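PDB 1SH8: DUF4442 domain-containing protein from Pseudomonas aeruginosa, which is of unknown function but is probably a thioesterase with a hotdog-type fold, acting on acyl thioesters. Local coordinates for residues G66-D74 and A101-E112; F89-V99 and Q128-E139. One frame throughout, in Å; residues are numbered along the deposited sequence.

Interaction 1: residues G66-D74 and A101-E112; sequences GALFLTSFD and ARLDAERIRQLE
Phe73, the first residue to leave helical geometry after helix 64-72, pushes the far end of its ring against the first turns of helix 105-118. Its rim does the touching: CE1 meets Ile108 O at 3.4 Å, in the plane of the ring, and the branch methyl Ile108 CG2 at 3.6 Å. At the tip, Phe73 CZ reaches Leu111 CD1 at 3.7 Å, while Leu103 crosses the ring at about a right angle, its CD1 beside CE2. The other branch of Ile108 runs back to the preceding residue, with CD1 3.7 Å from Ser72 CB. Further up the helix, Leu68 CD1 sits between Ala101 CB (3.9 Å) and Leu103 CG, so the contact packs the C-terminal end of helix 64-72 against the end of strand 97-102 and the start of helix 105-118 in a hotdog-type domain.

Behind this shell, chi1 of -44° keeps Ser72 OG beside its backbone N, turned back along the helix to donate to Leu68 O at 2.8 Å; it also bonds with Gly34 N. A water donates to Ser72 O at 2.7 Å and to Glu112 OE1, tying the helix end to the carboxylate. Asp104 caps helix 105-118 through Arg107 N, and Leu125 packs on Leu68. The direct contact is therefore almost wholly apolar, water supplying the polar link; the aromatic C-H edge facing Ile108 O is consistent with a weak electrostatic attraction.

Interaction 2: residues F89-V99 and Q128-E139; sequences FRRPAKGDIRV and QLTDEQGEVVAE
The guanidinium of Arg90 meets Glu139 at its edge: NE and NH2 both donate to the single oxygen Glu139 OE1, at 2.8 and 2.9 Å, nearly in the guanidinium plane. The carboxylate is turned 60° from that plane; NE uses the anti lone pair of OE1, whereas NH2 comes from above the carboxylate. Glu139 OE2 accepts from Gln128 NE2, so both oxygens of the acid are held. Arg91 makes a different salt bridge. Glu135 OE1 lies over one face of its guanidinium, 3.1 Å from NH1, so charge alone binds them and no N-H points at the oxygen. Bent at chi3 (-72°), the Arg91 chain instead sends NE to a water that donates to Asp131 OD2.

The backbone N atoms of both arginines converge on Val137 O, from the same face of its carbonyl plane. These bonds hold the end of strand 78-89 to strand 136-148; the backbone of Phe89 also bonds to the second subunit. The single Arg98-Thr130 bridge, a hydrogen-bonded pair with each N donating to the other's O at 3.0 Å, joins strand 97-102 to strand 120-130, as expected for the curved antiparallel sheet of a hotdog fold.

On the side of the strands facing helix 54-62, Ile97 CG2 lies 3.8 Å from Leu129 CB and also touches Val137 CG2, while Leu57, Leu60 and Ala61 of that helix cover Leu129, Ile97 and Val99. In the type I turn 131-134, Asp131 OD1 accepts from Gln133 N in an Asx turn and, from the opposite face of its carboxylate, from Glu135 N. Next to it, Glu132 OE2 takes a straight bond from Asp96 N (3.1 Å, 165°) through its anti lone pair.

In the fold
Interactions 1 and 2 lie on opposite sides of the chain's centre, their centres about 25 Å apart, and alternate along the sequence: 66-74, 89-99, 101-112, 128-139. Strand 97-102 joins them, entering in interaction 2 and leaving in interaction 1, where helix 105-118 takes over and leads into strand 120-130, which returns to interaction 2. One contact thus packs helix 64-72 against the end of strand 97-102 and the start of helix 105-118, whereas the other gathers strand ends and turns of the sheet. Interaction 2 also reaches the second subunit through Phe89, while neither segment of interaction 1 touches it, so only the former borders the dimer interface of this probable thioesterase.

Interaction 1: residues G66-D74 and A101-E112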
loop_
_atom_site.group_PDB
_atom_site.type_symbol
_atom_site.label_atom_id
_atom_site.label_comp_id
_atom_site.label_asym_id
_atom_site.label_seq_id
_atom_site.Cartn_x
_atom_site.Cartn_y
_atom_site.Cartn_z
ATOM N N GLY A 66 -9.585 -9.001 1.980
ATOM C CA GLY A 66 -9.280 -10.324 2.487
ATOM C C GLY A 66 -10.121 -10.679 3.706
ATOM O O GLY A 66 -10.514 -11.834 3.875
ATOM N N ALA A 67 -10.399 -9.701 4.565
ATOM C CA ALA A 67 -11.202 -9.960 5.760
ATOM C C ALA A 67 -12.625 -10.378 5.378
ATOM O O ALA A 67 -13.166 -11.324 5.949
ATOM C CB ALA A 67 -11.232 -8.724 6.668
ATOM N N LEU A 68 -13.231 -9.675 4.421
ATOM C CA LEU A 68 -14.583 -10.022 3.965
ATOM C C LEU A 68 -14.572 -11.427 3.350
ATOM O O LEU A 68 -15.525 -12.189 3.494
ATOM C CB LEU A 68 -15.088 -9.005 2.936
ATOM C CG LEU A 68 -15.681 -7.720 3.519
ATOM C CD1 LEU A 68 -15.826 -6.665 2.424
ATOM C CD2 LEU A 68 -17.032 -8.032 4.157
ATOM N N PHE A 69 -13.485 -11.763 2.663
ATOM C CA PHE A 69 -13.335 -13.090 2.066
ATOM C C PHE A 69 -13.362 -14.148 3.181
ATOM O O PHE A 69 -14.046 -15.166 3.073
ATOM C CB PHE A 69 -12.005 -13.166 1.300
ATOM C CG PHE A 69 -11.433 -14.558 1.197
ATOM C CD1 PHE A 69 -11.930 -15.469 0.269
ATOM C CD2 PHE A 69 -10.408 -14.960 2.047
ATOM C CE1 PHE A 69 -11.410 -16.761 0.188
ATOM C CE2 PHE A 69 -9.882 -16.250 1.973
ATOM C CZ PHE A 69 -10.385 -17.151 1.042
ATOM N N LEU A 70 -12.608 -13.899 4.247
ATOM C CA LEU A 70 -12.549 -14.824 5.377
ATOM C C LEU A 70 -13.890 -14.992 6.093
ATOM O O LEU A 70 -14.205 -16.076 6.588
ATOM C CB LEU A 70 -11.501 -14.363 6.395
ATOM C CG LEU A 70 -10.032 -14.555 6.015
ATOM C CD1 LEU A 70 -9.148 -13.868 7.040
ATOM C CD2 LEU A 70 -9.707 -16.046 5.940
ATOM N N THR A 71 -14.684 -13.928 6.159
ATOM C CA THR A 71 -15.967 -14.027 6.847
ATOM C C THR A 71 -17.142 -14.392 5.950
ATOM O O THR A 71 -18.195 -14.800 6.447
ATOM C CB THR A 71 -16.349 -12.702 7.543
ATOM O OG1 THR A 71 -16.646 -11.706 6.552
ATOM C CG2 THR A 71 -15.225 -12.221 8.444
ATOM N N SER A 72 -16.964 -14.275 4.638
ATOM C CA SER A 72 -18.076 -14.507 3.726
ATOM C C SER A 72 -18.013 -15.679 2.756
ATOM O O SER A 72 -19.052 -16.122 2.262
ATOM C CB SER A 72 -18.329 -13.224 2.930
ATOM O OG SER A 72 -18.294 -12.094 3.782
ATOM N N PHE A 73 -16.814 -16.174 2.475
ATOM C CA PHE A 73 -16.675 -17.271 1.524
ATOM C C PHE A 73 -15.963 -18.487 2.096
ATOM O O PHE A 73 -15.378 -18.426 3.176
ATOM C CB PHE A 73 -15.910 -16.783 0.290
ATOM C CG PHE A 73 -16.558 -15.622 -0.403
ATOM C CD1 PHE A 73 -17.758 -15.787 -1.091
ATOM C CD2 PHE A 73 -15.980 -14.356 -0.353
ATOM C CE1 PHE A 73 -18.379 -14.704 -1.722
ATOM C CE2 PHE A 73 -16.590 -13.271 -0.978
ATOM C CZ PHE A 73 -17.795 -13.449 -1.664
ATOM N N ASP A 74 -16.047 -19.596 1.358
ATOM C CA ASP A 74 -15.370 -20.841 1.721
ATOM C C ASP A 74 -13.912 -20.471 1.482
ATOM O O ASP A 74 -13.467 -20.411 0.335
ATOM C CB ASP A 74 -15.789 -21.954 0.760
ATOM C CG ASP A 74 -15.120 -23.280 1.072
ATOM O OD1 ASP A 74 -13.921 -23.272 1.425
ATOM O OD2 ASP A 74 -15.797 -24.326 0.944
ATOM N N ALA A 101 -16.215 -2.165 5.911
ATOM C CA ALA A 101 -16.568 -2.538 4.551
ATOM C C ALA A 101 -17.641 -3.607 4.597
ATOM O O ALA A 101 -17.713 -4.375 5.550
ATOM C CB ALA A 101 -15.336 -3.069 3.824
ATOM N N ARG A 102 -18.471 -3.657 3.564
ATOM C CA ARG A 102 -19.529 -4.649 3.531
ATOM C C ARG A 102 -19.809 -5.207 2.139
ATOM O O ARG A 102 -19.422 -4.624 1.126
ATOM C CB ARG A 102 -20.813 -4.052 4.126
ATOM C CG ARG A 102 -21.353 -2.833 3.392
ATOM C CD ARG A 102 -22.540 -2.206 4.147
ATOM N NE ARG A 102 -22.135 -1.545 5.389
ATOM C CZ ARG A 102 -22.981 -1.098 6.319
ATOM N NH1 ARG A 102 -24.291 -1.242 6.157
ATOM N NH2 ARG A 102 -22.517 -0.501 7.413
ATOM N N LEU A 103 -20.455 -6.370 2.125
ATOM C CA LEU A 103 -20.880 -7.068 0.910
ATOM C C LEU A 103 -22.274 -7.577 1.254
ATOM O O LEU A 103 -22.434 -8.288 2.246
ATOM C CB LEU A 103 -19.985 -8.274 0.609
ATOM C CG LEU A 103 -18.639 -8.083 -0.077
ATOM C CD1 LEU A 103 -17.950 -9.440 -0.216
ATOM C CD2 LEU A 103 -18.850 -7.444 -1.440
ATOM N N ASP A 104 -23.284 -7.224 0.466
ATOM C CA ASP A 104 -24.629 -7.695 0.788
ATOM C C ASP A 104 -24.768 -9.197 0.517
ATOM O O ASP A 104 -24.001 -9.777 -0.261
ATOM C CB ASP A 104 -25.695 -6.912 0.011
ATOM C CG ASP A 104 -25.680 -7.217 -1.467
ATOM O OD1 ASP A 104 -24.724 -6.797 -2.152
ATOM O OD2 ASP A 104 -26.625 -7.881 -1.945
ATOM N N ALA A 105 -25.747 -9.817 1.173
ATOM C CA ALA A 105 -25.994 -11.249 1.043
ATOM C C ALA A 105 -26.120 -11.713 -0.402
ATOM O O ALA A 105 -25.578 -12.755 -0.784
ATOM C CB ALA A 105 -27.249 -11.625 1.817
ATOM N N GLU A 106 -26.844 -10.935 -1.200
ATOM C CA GLU A 106 -27.053 -11.260 -2.603
ATOM C C GLU A 106 -25.744 -11.240 -3.393
ATOM O O GLU A 106 -25.507 -12.123 -4.219
ATOM C CB GLU A 106 -28.060 -10.280 -3.214
ATOM C CG GLU A 106 -28.471 -10.594 -4.645
ATOM C CD GLU A 106 -29.469 -9.580 -5.192
ATOM O OE1 GLU A 106 -30.577 -9.459 -4.619
ATOM O OE2 GLU A 106 -29.143 -8.900 -6.194
ATOM N N ARG A 107 -24.897 -10.238 -3.148
ATOM C CA ARG A 107 -23.614 -10.149 -3.848
ATOM C C ARG A 107 -22.723 -11.331 -3.487
ATOM O O ARG A 107 -22.002 -11.858 -4.332
ATOM C CB ARG A 107 -22.883 -8.841 -3.511
ATOM C CG ARG A 107 -23.194 -7.687 -4.462
ATOM C CD ARG A 107 -22.854 -8.054 -5.896
ATOM N NE ARG A 107 -21.477 -7.734 -6.277
ATOM C CZ ARG A 107 -20.808 -8.369 -7.237
ATOM N NH1 ARG A 107 -21.388 -9.363 -7.900
ATOM N NH2 ARG A 107 -19.574 -7.999 -7.554
ATOM N N ILE A 108 -22.773 -11.745 -2.227
ATOM C CA ILE A 108 -21.971 -12.880 -1.784
ATOM C C ILE A 108 -22.386 -14.116 -2.584
ATOM O O ILE A 108 -21.536 -14.865 -3.069
ATOM C CB ILE A 108 -22.151 -13.139 -0.269
ATOM C CG1 ILE A 108 -21.555 -11.970 0.531
ATOM C CG2 ILE A 108 -21.474 -14.453 0.122
ATOM C CD1 ILE A 108 -21.774 -12.055 2.042
ATOM N N ARG A 109 -23.695 -14.317 -2.731
ATOM C CA ARG A 109 -24.196 -15.457 -3.497
ATOM C C ARG A 109 -23.759 -15.379 -4.960
ATOM O O ARG A 109 -23.318 -16.374 -5.534
ATOM C CB ARG A 109 -25.722 -15.536 -3.420
ATOM C CG ARG A 109 -26.237 -16.144 -2.130
ATOM C CD ARG A 109 -27.714 -16.496 -2.243
ATOM N NE ARG A 109 -28.570 -15.312 -2.262
ATOM C CZ ARG A 109 -28.877 -14.593 -1.185
ATOM N NH1 ARG A 109 -28.402 -14.937 0.007
ATOM N NH2 ARG A 109 -29.655 -13.526 -1.303
ATOM N N GLN A 110 -23.876 -14.198 -5.559
ATOM C CA GLN A 110 -23.479 -14.020 -6.953
ATOM C C GLN A 110 -22.000 -14.338 -7.143
ATOM O O GLN A 110 -21.622 -15.050 -8.074
ATOM C CB GLN A 110 -23.739 -12.582 -7.405
ATOM C CG GLN A 110 -25.159 -12.097 -7.166
ATOM C CD GLN A 110 -25.387 -10.694 -7.702
ATOM O OE1 GLN A 110 -24.555 -9.801 -7.515
ATOM N NE2 GLN A 110 -26.521 -10.488 -8.364
ATOM N N LEU A 111 -21.168 -13.809 -6.250
ATOM C CA LEU A 111 -19.728 -14.020 -6.324
ATOM C C LEU A 111 -19.309 -15.484 -6.203
ATOM O O LEU A 111 -18.503 -15.964 -7.001
ATOM C CB LEU A 111 -19.024 -13.185 -5.249
ATOM C CG LEU A 111 -19.036 -11.672 -5.506
ATOM C CD1 LEU A 111 -18.672 -10.919 -4.238
ATOM C CD2 LEU A 111 -18.070 -11.345 -6.637
ATOM N N GLU A 112 -19.844 -16.197 -5.214
ATOM C CA GLU A 112 -19.471 -17.600 -5.042
ATOM C C GLU A 112 -19.951 -18.451 -6.210
ATOM O O GLU A 112 -19.268 -19.387 -6.629
ATOM C CB GLU A 112 -20.018 -18.152 -3.726
ATOM C CG GLU A 112 -21.483 -17.889 -3.496
ATOM C CD GLU A 112 -21.943 -18.370 -2.132
ATOM O OE1 GLU A 112 -21.254 -18.062 -1.135
ATOM O OE2 GLU A 112 -22.992 -19.049 -2.058
HETATM O O HOH W 1 -20.157 -18.227 1.078
#

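Interaction 2: residues F89-V99 and Q128-E139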
loop_
_atom_site.group_PDB
_atom_site.type_symbol
_atom_site.label_atom_id
_atom_site.label_comp_id
_atom_site.label_asym_id
_atom_site.label_seq_id
_atom_site.Cartn_x
_atom_site.Cartn_y
_atom_site.Cartn_z
ATOM N N PHE A 89 -5.259 10.484 -0.314
ATOM C CA PHE A 89 -4.965 11.038 1.002
ATOM C C PHE A 89 -5.653 12.389 1.166
ATOM O O PHE A 89 -5.427 13.312 0.377
ATOM C CB PHE A 89 -3.447 11.163 1.154
ATOM C CG PHE A 89 -2.715 9.860 0.934
ATOM C CD1 PHE A 89 -2.678 8.888 1.935
ATOM C CD2 PHE A 89 -2.098 9.587 -0.287
ATOM C CE1 PHE A 89 -2.034 7.661 1.720
ATOM C CE2 PHE A 89 -1.453 8.361 -0.514
ATOM C CZ PHE A 89 -1.422 7.397 0.496
ATOM N N ARG A 90 -6.493 12.496 2.194
ATOM C CA ARG A 90 -7.254 13.715 2.446
ATOM C C ARG A 90 -6.663 14.635 3.506
ATOM O O ARG A 90 -6.662 15.858 3.342
ATOM C CB ARG A 90 -8.686 13.357 2.839
ATOM C CG ARG A 90 -9.395 12.450 1.843
ATOM C CD ARG A 90 -9.277 12.961 0.407
ATOM N NE ARG A 90 -10.276 12.323 -0.445
ATOM C CZ ARG A 90 -10.318 12.425 -1.767
ATOM N NH1 ARG A 90 -9.406 13.139 -2.418
ATOM N NH2 ARG A 90 -11.295 11.831 -2.439
ATOM N N ARG A 91 -6.183 14.055 4.601
ATOM C CA ARG A 91 -5.586 14.846 5.675
ATOM C C ARG A 91 -4.694 13.990 6.566
ATOM O O ARG A 91 -4.853 12.772 6.627
ATOM C CB ARG A 91 -6.683 15.519 6.504
ATOM C CG ARG A 91 -7.813 14.606 6.920
ATOM C CD ARG A 91 -9.061 15.413 7.244
ATOM N NE ARG A 91 -8.939 16.142 8.500
ATOM C CZ ARG A 91 -9.672 17.205 8.821
ATOM N NH1 ARG A 91 -10.580 17.668 7.969
ATOM N NH2 ARG A 91 -9.504 17.799 9.997
ATOM N N PRO A 92 -3.726 14.616 7.256
ATOM C CA PRO A 92 -2.833 13.855 8.136
ATOM C C PRO A 92 -3.642 12.950 9.061
ATOM O O PRO A 92 -4.586 13.399 9.706
ATOM C CB PRO A 92 -2.091 14.953 8.897
ATOM C CG PRO A 92 -2.003 16.054 7.875
ATOM C CD PRO A 92 -3.404 16.055 7.292
ATOM N N ALA A 93 -3.277 11.673 9.113
ATOM C CA ALA A 93 -3.985 10.708 9.949
ATOM C C ALA A 93 -3.331 10.605 11.320
ATOM O O ALA A 93 -2.257 10.020 11.462
ATOM C CB ALA A 93 -4.001 9.341 9.265
ATOM N N LYS A 94 -3.983 11.185 12.325
ATOM C CA LYS A 94 -3.461 11.167 13.685
ATOM C C LYS A 94 -4.265 10.226 14.570
ATOM O O LYS A 94 -5.486 10.138 14.450
ATOM C CB LYS A 94 -3.473 12.584 14.269
ATOM C CG LYS A 94 -2.569 13.550 13.511
ATOM C CD LYS A 94 -2.575 14.935 14.128
ATOM C CE LYS A 94 -1.729 15.902 13.311
ATOM N NZ LYS A 94 -0.305 15.479 13.246
ATOM N N GLY A 95 -3.568 9.515 15.454
ATOM C CA GLY A 95 -4.235 8.589 16.343
ATOM C C GLY A 95 -4.592 7.301 15.632
ATOM O O GLY A 95 -4.035 6.992 14.575
ATOM N N ASP A 96 -5.515 6.541 16.216
ATOM C CA ASP A 96 -5.949 5.282 15.626
ATOM C C ASP A 96 -6.900 5.559 14.465
ATOM O O ASP A 96 -7.752 6.452 14.535
ATOM C CB ASP A 96 -6.654 4.415 16.669
ATOM C CG ASP A 96 -5.723 3.944 17.769
ATOM O OD1 ASP A 96 -4.503 4.170 17.663
ATOM O OD2 ASP A 96 -6.219 3.335 18.741
ATOM N N ILE A 97 -6.754 4.775 13.401
ATOM C CA ILE A 97 -7.570 4.935 12.207
ATOM C C ILE A 97 -8.376 3.663 11.967
ATOM O O ILE A 97 -7.880 2.559 12.195
ATOM C CB ILE A 97 -6.663 5.225 10.983
ATOM C CG1 ILE A 97 -5.742 6.414 11.288
ATOM C CG2 ILE A 97 -7.502 5.511 9.755
ATOM C CD1 ILE A 97 -6.472 7.718 11.610
ATOM N N ARG A 98 -9.618 3.818 11.506
ATOM C CA ARG A 98 -10.480 2.668 11.257
ATOM C C ARG A 98 -11.089 2.674 9.870
ATOM O O ARG A 98 -11.090 3.687 9.164
ATOM C CB ARG A 98 -11.637 2.612 12.272
ATOM C CG ARG A 98 -11.232 2.487 13.727
ATOM C CD ARG A 98 -12.452 2.161 14.592
ATOM N NE ARG A 98 -13.463 3.223 14.563
ATOM C CZ ARG A 98 -14.665 3.129 15.134
ATOM N NH1 ARG A 98 -15.015 2.021 15.777
ATOM N NH2 ARG A 98 -15.518 4.148 15.070
ATOM N N VAL A 99 -11.631 1.522 9.501
ATOM C CA VAL A 99 -12.297 1.352 8.226
ATOM C C VAL A 99 -13.332 0.244 8.381
ATOM O O VAL A 99 -13.154 -0.683 9.178
ATOM C CB VAL A 99 -11.301 0.939 7.108
ATOM C CG1 VAL A 99 -10.737 -0.451 7.390
ATOM C CG2 VAL A 99 -11.999 0.961 5.747
ATOM N N GLN A 128 -13.760 4.487 3.211
ATOM C CA GLN A 128 -13.281 5.700 3.859
ATOM C C GLN A 128 -12.577 5.288 5.143
ATOM O O GLN A 128 -13.070 4.439 5.889
ATOM C CB GLN A 128 -14.432 6.627 4.237
ATOM C CG GLN A 128 -15.264 7.128 3.083
ATOM C CD GLN A 128 -16.224 8.211 3.521
ATOM O OE1 GLN A 128 -16.944 8.054 4.505
ATOM N NE2 GLN A 128 -16.237 9.322 2.793
ATOM N N LEU A 129 -11.412 5.875 5.385
ATOM C CA LEU A 129 -10.663 5.608 6.607
ATOM C C LEU A 129 -10.913 6.832 7.473
ATOM O O LEU A 129 -10.794 7.963 7.000
ATOM C CB LEU A 129 -9.168 5.458 6.307
ATOM C CG LEU A 129 -8.696 4.073 5.842
ATOM C CD1 LEU A 129 -9.513 3.591 4.648
ATOM C CD2 LEU A 129 -7.208 4.159 5.503
ATOM N N THR A 130 -11.256 6.613 8.737
ATOM C CA THR A 130 -11.563 7.727 9.623
ATOM C C THR A 130 -10.751 7.732 10.905
ATOM O O THR A 130 -10.313 6.682 11.374
ATOM C CB THR A 130 -13.064 7.712 10.002
ATOM O OG1 THR A 130 -13.373 6.491 10.694
ATOM C CG2 THR A 130 -13.930 7.799 8.749
ATOM N N ASP A 131 -10.545 8.917 11.473
ATOM C CA ASP A 131 -9.818 9.002 12.732
ATOM C C ASP A 131 -10.815 8.971 13.898
ATOM O O ASP A 131 -12.020 8.819 13.687
ATOM C CB ASP A 131 -8.931 10.255 12.790
ATOM C CG ASP A 131 -9.717 11.549 12.754
ATOM O OD1 ASP A 131 -10.924 11.552 13.080
ATOM O OD2 ASP A 131 -9.100 12.581 12.412
ATOM N N GLU A 132 -10.312 9.110 15.121
ATOM C CA GLU A 132 -11.152 9.049 16.316
ATOM C C GLU A 132 -12.288 10.068 16.396
ATOM O O GLU A 132 -13.222 9.894 17.185
ATOM C CB GLU A 132 -10.263 9.137 17.559
ATOM C CG GLU A 132 -9.426 7.871 17.765
ATOM C CD GLU A 132 -8.348 8.031 18.826
ATOM O OE1 GLU A 132 -8.657 8.591 19.903
ATOM O OE2 GLU A 132 -7.197 7.587 18.584
ATOM N N GLN A 133 -12.209 11.112 15.574
ATOM C CA GLN A 133 -13.227 12.161 15.533
ATOM C C GLN A 133 -14.163 11.952 14.344
ATOM O O GLN A 133 -15.037 12.778 14.080
ATOM C CB GLN A 133 -12.560 13.532 15.409
ATOM C CG GLN A 133 -11.676 13.893 16.577
ATOM C CD GLN A 133 -12.476 14.107 17.830
ATOM O OE1 GLN A 133 -13.313 15.009 17.894
ATOM N NE2 GLN A 133 -12.237 13.275 18.837
ATOM N N GLY A 134 -13.969 10.854 13.621
ATOM C CA GLY A 134 -14.809 10.579 12.470
ATOM C C GLY A 134 -14.408 11.338 11.214
ATOM O O GLY A 134 -15.146 11.316 10.219
ATOM N N GLU A 135 -13.267 12.033 11.251
ATOM C CA GLU A 135 -12.791 12.764 10.072
ATOM C C GLU A 135 -12.246 11.761 9.055
ATOM O O GLU A 135 -11.552 10.811 9.417
ATOM C CB GLU A 135 -11.663 13.747 10.424
ATOM C CG GLU A 135 -12.080 14.981 11.196
ATOM C CD GLU A 135 -13.145 15.799 10.482
ATOM O OE1 GLU A 135 -12.979 16.121 9.285
ATOM O OE2 GLU A 135 -14.157 16.128 11.131
ATOM N N VAL A 136 -12.559 11.980 7.785
ATOM C CA VAL A 136 -12.086 11.105 6.719
ATOM C C VAL A 136 -10.651 11.492 6.373
ATOM O O VAL A 136 -10.402 12.565 5.825
ATOM C CB VAL A 136 -12.991 11.234 5.479
ATOM C CG1 VAL A 136 -12.443 10.395 4.332
ATOM C CG2 VAL A 136 -14.400 10.782 5.837
ATOM N N VAL A 137 -9.703 10.618 6.698
ATOM C CA VAL A 137 -8.302 10.912 6.440
ATOM C C VAL A 137 -7.805 10.405 5.090
ATOM O O VAL A 137 -6.820 10.916 4.552
ATOM C CB VAL A 137 -7.401 10.340 7.564
ATOM C CG1 VAL A 137 -7.813 10.930 8.912
ATOM C CG2 VAL A 137 -7.488 8.811 7.589
ATOM N N ALA A 138 -8.488 9.402 4.548
ATOM C CA ALA A 138 -8.122 8.823 3.259
ATOM C C ALA A 138 -9.316 8.056 2.712
ATOM O O ALA A 138 -10.185 7.625 3.469
ATOM C CB ALA A 138 -6.928 7.889 3.420
ATOM N N GLU A 139 -9.355 7.894 1.395
ATOM C CA GLU A 139 -10.433 7.171 0.740
ATOM C C GLU A 139 -9.829 6.268 -0.326
ATOM O O GLU A 139 -8.949 6.688 -1.076
ATOM C CB GLU A 139 -11.423 8.164 0.121
ATOM C CG GLU A 139 -12.125 9.014 1.170
ATOM C CD GLU A 139 -13.133 9.980 0.580
ATOM O OE1 GLU A 139 -12.715 10.997 -0.015
ATOM O OE2 GLU A 139 -14.350 9.716 0.711
HETATM O O HOH W 2 -8.136 14.476 10.884
HETATM O O HOH W 3 -6.405 12.735 11.943
HETATM O O HOH W 4 -7.629 9.021 15.563
HETATM O O HOH W 5 -12.879 5.858 13.405
#